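Local coordinates for scyllo-inosose 3-dehydrogenase (PDB 3IP1), which catalyses the zinc- and NAD(+)-dependent oxidation of scyllo-inosose to 3-dehydro-scyllo-inosose, a step that probably belongs to myo-inositol breakdown, at residues Q76-E79 / E80-L84; N149-L153 / G154-D158; E245-E248 / V249-N252. All coordinates share one frame; numbering follows the deposited sequence.

Contact 1: residues Q76-E79 / E80-L84; sequences QTDE and EGYIL
Gln76 meets Leu84 at the open end of a tight reversal whose corner is a type I beta turn from Asp78 to Gly81, in the loop that follows helix 69-75. The backbone O of Gln76 accepts from Leu84 N at 3.0 Å, while its extended side chain (CG anti to the backbone N, chi1 -177°) lays CG and CD against the CD1 methyl of Leu84, both at 3.7 Å. The reversal thereby holds the Gln76 side chain beside that of His73, a probable charge-relay residue. One residue on, Thr77 is bridged to Ile83 through the backbone, and its CG2 methyl packs 3.3 Å from Gly81 O.

Asp78 does most of the polar work. Its N donates to Tyr82 O at 2.8 Å. Its O takes Gly81 N, which closes the turn, and Thr77 OG1, the two donors coming from opposite faces of the carbonyl plane. With chi1 at 61°, the carboxylate swings back over the turn, and OD1 is gripped by Glu80 N at 2.9 Å, an Asx turn, and by Tyr82 N at 3.0 Å, again from opposite faces of the acceptor plane. The carboxylate lies alongside Tyr82 CB, OD1 near the plane of the ring at its edge.

Glu79 forms the corner with Glu80, whose OE1 lies near Asp78 OD2; Arg15 forms salt bridges with both Asp78 and Glu80, which probably offsets their mutual repulsion. Gly81 has a positive phi, 84°, at which a CB would jam against the preceding carbonyl O. A water bonded to Asp78 OD2 reaches Ile83 O at 2.7 Å.

Contact 2: residues N149-L153 / G154-D158; sequences NLNEL and GFNVD
This is a local turn contact directly after strand 151-152 of the GroES-like domain, in which Asn156 folds back onto Asn151 and Glu152. The evidence is a carbonyl gripped three times: Glu152 O accepts from Asn156 N at 3.0 Å in the carbonyl plane, and from Phe155 N and Val157 N, both above that plane. Asn156 CG sits between the backbone N and the carbonyl carbon (chi1 73°), which turns the amide toward the strand. Its OD1 receives Glu152 N at 2.8 Å in its carbonyl plane, and ND2 donates to a lone pair of Asn151 OD1 at 2.9 Å. The two amides are nearly coplanar, 19° apart, and the bond lies in the plane of each.

Apolar groups fill in beside these bonds: Val157 CG2 lies 3.7 Å from Asn151 CB, and Phe155 CB packs on Glu152 CB at 3.8 Å. Gly154 has a positive phi, which favours glycine, and a CB there would clash with Leu153 O. Strand 130-131 pairs with the strand through Leu131 and touches Val157, whereas the Phe155 ring reaches helix 69-75 at Ser70 and Met74 and meets the ring of His97, a ligand of the zinc site, occupied here by cadmium.

Contact 3: residues E245-E248 / V249-N252; sequences EPSE and VRRN
Two torsions bring the groups of Ser247, Arg250 and Arg251 together: Ser247 OG is anti to its own N (chi1 161°), and Arg251 bends at chi3 (-50°) so that its guanidinium doubles back over the start of helix 248-257. Ser247 is the N-cap residue. Its OG receives a weak capping bond from Arg250 N and, separately, a side-chain hydrogen bond from Arg250 NH1 at 2.9 Å, lying in the guanidinium plane at the group's edge. One hydroxyl thus meets both the backbone N and NH1 of Arg250, and NH1 also donates to Lys387 O.

Arg251 reaches back to the preceding loop. NH2 donates to a lone pair of Glu245 O at 2.7 Å, nearly straight at 165°, and weakly to Pro246 O; Glu248 CA lies 3.4 Å above one face of the guanidinium of Arg251, offset toward the rim. An alanine here removes the donor shared by the Glu245 and Pro246 carbonyls, and would probably leave the loop less firmly tied to the helix. The helical bonds Arg251 N to Ser247 O (3.0 Å) and Asn252 N to Glu248 O begin the first turn.

Glu245 CG rests 3.7 Å from Arg250 CB, and its OE1 accepts from Ser247 N on the anti side. Glu245 and Arg250 probably bind NAD(+), consistent with their place after the second strand of the Rossmann fold. The contact joins strand 240-244 to helix 248-257: Glu245 OE2 accepts from Gly222 N, after strand 216-220, and the Glu245 backbone hydrogen-bonds to Ile263 of strand 261-263.

From the N terminus the three contacts come in series, each closing before the next opens, so none nests in or crosses another. Contact 1 closes a reversal between helix 69-75 and strand 93-94, against strands 37-38 and 40-47. Contact 2 closes the turn after strand 151-152, in the same GroES-like domain; their centres are 21 Å apart and their nearest atoms about 8 Å. Contact 1 continues from helix 69-75, on which the Phe155 ring of contact 2 packs. Contact 3 joins a strand to the next helix in the nucleotide-binding part, its centre 28 Å from that of contact 1 and 32 Å from that of contact 2; contacts 2 and 3 lie on opposite sides of the chain's centre.

Contact 1: residues Q76-E79 / E80-L84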
loop_
_atom_site.group_PDB
_atom_site.type_symbol
_atom_site.label_atom_id
_atom_site.label_comp_id
_atom_site.label_asym_id
_atom_site.label_seq_id
_atom_site.Cartn_x
_atom_site.Cartn_y
_atom_site.Cartn_z
ATOM N N GLN A 76 3.982 39.884 -11.907
ATOM C CA GLN A 76 4.700 40.649 -10.904
ATOM C C GLN A 76 6.180 40.485 -11.198
ATOM O O GLN A 76 6.605 39.422 -11.638
ATOM C CB GLN A 76 4.402 40.106 -9.518
ATOM C CG GLN A 76 5.050 40.878 -8.375
ATOM C CD GLN A 76 4.434 40.520 -7.028
ATOM O OE1 GLN A 76 3.619 39.609 -6.936
ATOM N NE2 GLN A 76 4.795 41.255 -5.992
ATOM N N THR A 77 6.971 41.519 -10.920
ATOM C CA THR A 77 8.413 41.453 -11.205
ATOM C C THR A 77 9.297 41.724 -9.998
ATOM O O THR A 77 8.868 42.350 -9.039
ATOM C CB THR A 77 8.828 42.466 -12.279
ATOM O OG1 THR A 77 8.793 43.773 -11.706
ATOM C CG2 THR A 77 7.896 42.407 -13.491
ATOM N N ASP A 78 10.544 41.266 -10.069
ATOM C CA ASP A 78 11.558 41.708 -9.115
ATOM C C ASP A 78 12.043 43.102 -9.501
ATOM O O ASP A 78 11.530 43.706 -10.459
ATOM C CB ASP A 78 12.714 40.716 -9.040
ATOM C CG ASP A 78 13.426 40.539 -10.371
ATOM O OD1 ASP A 78 13.302 41.432 -11.253
ATOM O OD2 ASP A 78 14.109 39.502 -10.533
ATOM N N GLU A 79 13.027 43.613 -8.771
ATOM C CA GLU A 79 13.566 44.955 -9.017
ATOM C C GLU A 79 14.114 45.184 -10.431
ATOM O O GLU A 79 14.150 46.316 -10.901
ATOM C CB GLU A 79 14.644 45.282 -7.984
ATOM C CG GLU A 79 14.098 45.393 -6.569
ATOM C CD GLU A 79 15.014 46.175 -5.631
ATOM O OE1 GLU A 79 16.259 46.251 -5.872
ATOM O OE2 GLU A 79 14.472 46.715 -4.635
ATOM N N GLU A 80 14.514 44.113 -11.106
ATOM C CA GLU A 80 15.110 44.204 -12.430
ATOM C C GLU A 80 14.095 43.920 -13.520
ATOM O O GLU A 80 14.468 43.761 -14.686
ATOM C CB GLU A 80 16.290 43.232 -12.577
ATOM C CG GLU A 80 17.533 43.617 -11.802
ATOM C CD GLU A 80 17.465 43.175 -10.347
ATOM O OE1 GLU A 80 16.998 42.036 -10.088
ATOM O OE2 GLU A 80 17.880 43.958 -9.457
ATOM N N GLY A 81 12.821 43.818 -13.141
ATOM C CA GLY A 81 11.754 43.596 -14.120
ATOM C C GLY A 81 11.462 42.162 -14.572
ATOM O O GLY A 81 10.572 41.951 -15.407
ATOM N N TYR A 82 12.182 41.179 -14.031
ATOM C CA TYR A 82 11.890 39.759 -14.327
ATOM C C TYR A 82 10.663 39.283 -13.573
ATOM O O TYR A 82 10.478 39.643 -12.408
ATOM C CB TYR A 82 13.091 38.849 -14.020
ATOM C CG TYR A 82 14.218 39.104 -14.983
ATOM C CD1 TYR A 82 14.292 38.418 -16.182
ATOM C CD2 TYR A 82 15.184 40.090 -14.716
ATOM C CE1 TYR A 82 15.307 38.673 -17.089
ATOM C CE2 TYR A 82 16.210 40.351 -15.620
ATOM C CZ TYR A 82 16.254 39.646 -16.802
ATOM O OH TYR A 82 17.244 39.894 -17.705
ATOM N N ILE A 83 9.845 38.461 -14.236
ATOM C CA ILE A 83 8.661 37.860 -13.598
ATOM C C ILE A 83 9.083 37.020 -12.382
ATOM O O ILE A 83 10.221 36.522 -12.334
ATOM C CB ILE A 83 7.820 37.023 -14.587
ATOM C CG1 ILE A 83 8.504 35.693 -14.899
ATOM C CG2 ILE A 83 7.548 37.819 -15.859
ATOM C CD1 ILE A 83 7.759 34.809 -15.869
ATOM N N LEU A 84 8.187 36.896 -11.403
ATOM C CA LEU A 84 8.460 36.128 -10.192
ATOM C C LEU A 84 8.237 34.618 -10.421
ATOM O O LEU A 84 8.943 33.791 -9.864
ATOM C CB LEU A 84 7.621 36.652 -9.005
ATOM C CG LEU A 84 7.909 38.081 -8.491
ATOM C CD1 LEU A 84 7.346 38.288 -7.071
ATOM C CD2 LEU A 84 9.407 38.405 -8.503
HETATM O O HOH W 1 12.334 37.135 -10.797
#

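Contact 2: residues N149-L153 / G154-D158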
loop_
_atom_site.group_PDB
_atom_site.type_symbol
_atom_site.label_atom_id
_atom_site.label_comp_id
_atom_site.label_asym_id
_atom_site.label_seq_id
_atom_site.Cartn_x
_atom_site.Cartn_y
_atom_site.Cartn_z
ATOM N N ASN A 149 6.156 15.223 -21.767
ATOM C CA ASN A 149 5.854 16.130 -22.865
ATOM C C ASN A 149 4.718 17.067 -22.480
ATOM O O ASN A 149 3.783 17.260 -23.237
ATOM C CB ASN A 149 5.521 15.315 -24.116
ATOM C CG ASN A 149 6.651 14.402 -24.507
ATOM O OD1 ASN A 149 7.804 14.848 -24.624
ATOM N ND2 ASN A 149 6.359 13.106 -24.652
ATOM N N LEU A 150 4.823 17.636 -21.285
ATOM C CA LEU A 150 3.783 18.434 -20.670
ATOM C C LEU A 150 3.622 19.829 -21.304
ATOM O O LEU A 150 4.614 20.490 -21.605
ATOM C CB LEU A 150 4.122 18.581 -19.181
ATOM C CG LEU A 150 3.220 19.342 -18.193
ATOM C CD1 LEU A 150 1.896 18.602 -17.825
ATOM C CD2 LEU A 150 4.029 19.631 -16.911
ATOM N N ASN A 151 2.372 20.262 -21.498
ATOM C CA ASN A 151 2.037 21.674 -21.699
ATOM C C ASN A 151 1.135 22.111 -20.559
ATOM O O ASN A 151 0.635 21.272 -19.797
ATOM C CB ASN A 151 1.323 21.880 -23.039
ATOM C CG ASN A 151 2.246 21.678 -24.211
ATOM O OD1 ASN A 151 3.036 22.554 -24.527
ATOM N ND2 ASN A 151 2.180 20.504 -24.845
ATOM N N GLU A 152 0.908 23.416 -20.439
ATOM C CA GLU A 152 0.160 23.937 -19.315
ATOM C C GLU A 152 -0.789 25.046 -19.720
ATOM O O GLU A 152 -0.385 26.089 -20.265
ATOM C CB GLU A 152 1.094 24.386 -18.183
ATOM C CG GLU A 152 1.504 23.236 -17.269
ATOM C CD GLU A 152 2.380 23.658 -16.130
ATOM O OE1 GLU A 152 1.857 23.913 -15.023
ATOM O OE2 GLU A 152 3.607 23.746 -16.339
ATOM N N LEU A 153 -2.062 24.788 -19.450
ATOM C CA LEU A 153 -3.135 25.708 -19.742
ATOM C C LEU A 153 -2.946 27.005 -18.954
ATOM O O LEU A 153 -2.809 26.972 -17.738
ATOM C CB LEU A 153 -4.464 25.061 -19.345
ATOM C CG LEU A 153 -5.699 25.802 -19.826
ATOM C CD1 LEU A 153 -5.911 25.536 -21.320
ATOM C CD2 LEU A 153 -6.877 25.352 -18.992
ATOM N N GLY A 154 -2.967 28.138 -19.655
ATOM C CA GLY A 154 -2.753 29.440 -19.016
ATOM C C GLY A 154 -1.308 29.748 -18.665
ATOM O O GLY A 154 -1.046 30.692 -17.921
ATOM N N PHE A 155 -0.376 28.966 -19.209
ATOM C CA PHE A 155 1.066 29.179 -19.041
ATOM C C PHE A 155 1.792 29.232 -20.383
ATOM O O PHE A 155 2.551 30.179 -20.662
ATOM C CB PHE A 155 1.676 28.100 -18.146
ATOM C CG PHE A 155 1.261 28.225 -16.694
ATOM C CD1 PHE A 155 0.045 27.704 -16.254
ATOM C CD2 PHE A 155 2.070 28.898 -15.785
ATOM C CE1 PHE A 155 -0.356 27.843 -14.908
ATOM C CE2 PHE A 155 1.696 29.030 -14.436
ATOM C CZ PHE A 155 0.470 28.490 -14.007
ATOM N N ASN A 156 1.560 28.221 -21.214
ATOM C CA ASN A 156 2.034 28.248 -22.588
ATOM C C ASN A 156 0.972 27.792 -23.597
ATOM O O ASN A 156 1.241 27.727 -24.779
ATOM C CB ASN A 156 3.317 27.433 -22.721
ATOM C CG ASN A 156 3.076 25.930 -22.646
ATOM O OD1 ASN A 156 2.421 25.429 -21.723
ATOM N ND2 ASN A 156 3.615 25.203 -23.613
ATOM N N VAL A 157 -0.220 27.443 -23.129
ATOM C CA VAL A 157 -1.352 27.151 -24.036
ATOM C C VAL A 157 -2.479 28.092 -23.612
ATOM O O VAL A 157 -2.744 28.227 -22.415
ATOM C CB VAL A 157 -1.805 25.648 -23.963
ATOM C CG1 VAL A 157 -3.032 25.355 -24.874
ATOM C CG2 VAL A 157 -0.666 24.714 -24.342
ATOM N N ASP A 158 -3.128 28.751 -24.572
ATOM C CA ASP A 158 -4.190 29.732 -24.247
ATOM C C ASP A 158 -5.226 29.180 -23.276
ATOM O O ASP A 158 -5.799 28.097 -23.503
ATOM C CB ASP A 158 -4.875 30.269 -25.519
ATOM C CG ASP A 158 -3.967 31.199 -26.330
ATOM O OD1 ASP A 158 -3.069 31.850 -25.733
ATOM O OD2 ASP A 158 -4.136 31.260 -27.572
#

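Contact 3: residues E245-E248 / V249-N252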
loop_
_atom_site.group_PDB
_atom_site.type_symbol
_atom_site.label_atom_id
_atom_site.label_comp_id
_atom_site.label_asym_id
_atom_site.label_seq_id
_atom_site.Cartn_x
_atom_site.Cartn_y
_atom_site.Cartn_z
ATOM N N GLU A 245 -1.821 29.737 10.344
ATOM C CA GLU A 245 -1.878 30.822 9.349
ATOM C C GLU A 245 -1.947 32.187 10.055
ATOM O O GLU A 245 -2.808 32.385 10.922
ATOM C CB GLU A 245 -3.104 30.640 8.432
ATOM C CG GLU A 245 -3.374 31.773 7.457
ATOM C CD GLU A 245 -2.155 32.131 6.597
ATOM O OE1 GLU A 245 -1.791 33.326 6.561
ATOM O OE2 GLU A 245 -1.550 31.229 5.979
ATOM N N PRO A 246 -1.028 33.119 9.704
ATOM C CA PRO A 246 -1.008 34.462 10.321
ATOM C C PRO A 246 -2.166 35.363 9.905
ATOM O O PRO A 246 -2.575 36.211 10.689
ATOM C CB PRO A 246 0.315 35.063 9.837
ATOM C CG PRO A 246 1.122 33.921 9.338
ATOM C CD PRO A 246 0.167 32.880 8.873
ATOM N N SER A 247 -2.674 35.188 8.687
ATOM C CA SER A 247 -3.853 35.920 8.179
ATOM C C SER A 247 -5.167 35.537 8.876
ATOM O O SER A 247 -5.618 34.383 8.793
ATOM C CB SER A 247 -4.005 35.686 6.668
ATOM O OG SER A 247 -5.322 35.987 6.239
ATOM N N GLU A 248 -5.790 36.519 9.532
ATOM C CA GLU A 248 -7.023 36.291 10.286
ATOM C C GLU A 248 -8.170 35.838 9.389
ATOM O O GLU A 248 -8.911 34.924 9.747
ATOM C CB GLU A 248 -7.435 37.534 11.073
ATOM C CG GLU A 248 -8.807 37.397 11.729
ATOM C CD GLU A 248 -9.089 38.462 12.793
ATOM O OE1 GLU A 248 -8.876 39.678 12.550
ATOM O OE2 GLU A 248 -9.551 38.068 13.884
ATOM N N VAL A 249 -8.306 36.469 8.225
ATOM C CA VAL A 249 -9.393 36.131 7.322
ATOM C C VAL A 249 -9.300 34.671 6.853
ATOM O O VAL A 249 -10.315 34.008 6.691
ATOM C CB VAL A 249 -9.472 37.115 6.107
ATOM C CG1 VAL A 249 -8.350 36.874 5.097
ATOM C CG2 VAL A 249 -10.838 37.018 5.432
ATOM N N ARG A 250 -8.077 34.198 6.623
ATOM C CA ARG A 250 -7.842 32.804 6.269
ATOM C C ARG A 250 -8.117 31.829 7.434
ATOM O O ARG A 250 -8.703 30.766 7.224
ATOM C CB ARG A 250 -6.447 32.647 5.685
ATOM C CG ARG A 250 -6.316 33.390 4.355
ATOM C CD ARG A 250 -4.906 33.437 3.797
ATOM N NE ARG A 250 -4.897 34.096 2.488
ATOM C CZ ARG A 250 -4.968 35.419 2.313
ATOM N NH1 ARG A 250 -5.048 36.227 3.363
ATOM N NH2 ARG A 250 -4.956 35.941 1.099
ATOM N N ARG A 251 -7.752 32.212 8.658
ATOM C CA ARG A 251 -8.089 31.408 9.835
ATOM C C ARG A 251 -9.601 31.259 10.056
ATOM O O ARG A 251 -10.086 30.168 10.390
ATOM C CB ARG A 251 -7.427 31.961 11.094
ATOM C CG ARG A 251 -5.930 31.736 11.158
ATOM C CD ARG A 251 -5.388 32.053 12.534
ATOM N NE ARG A 251 -5.832 33.361 13.006
ATOM C CZ ARG A 251 -5.159 34.487 12.821
ATOM N NH1 ARG A 251 -5.637 35.621 13.283
ATOM N NH2 ARG A 251 -4.004 34.478 12.180
ATOM N N ASN A 252 -10.346 32.347 9.867
ATOM C CA ASN A 252 -11.810 32.286 9.939
ATOM C C ASN A 252 -12.427 31.418 8.833
ATOM O O ASN A 252 -13.361 30.668 9.076
ATOM C CB ASN A 252 -12.406 33.695 9.926
ATOM C CG ASN A 252 -12.080 34.471 11.192
ATOM O OD1 ASN A 252 -11.666 33.891 12.206
ATOM N ND2 ASN A 252 -12.251 35.788 11.139
#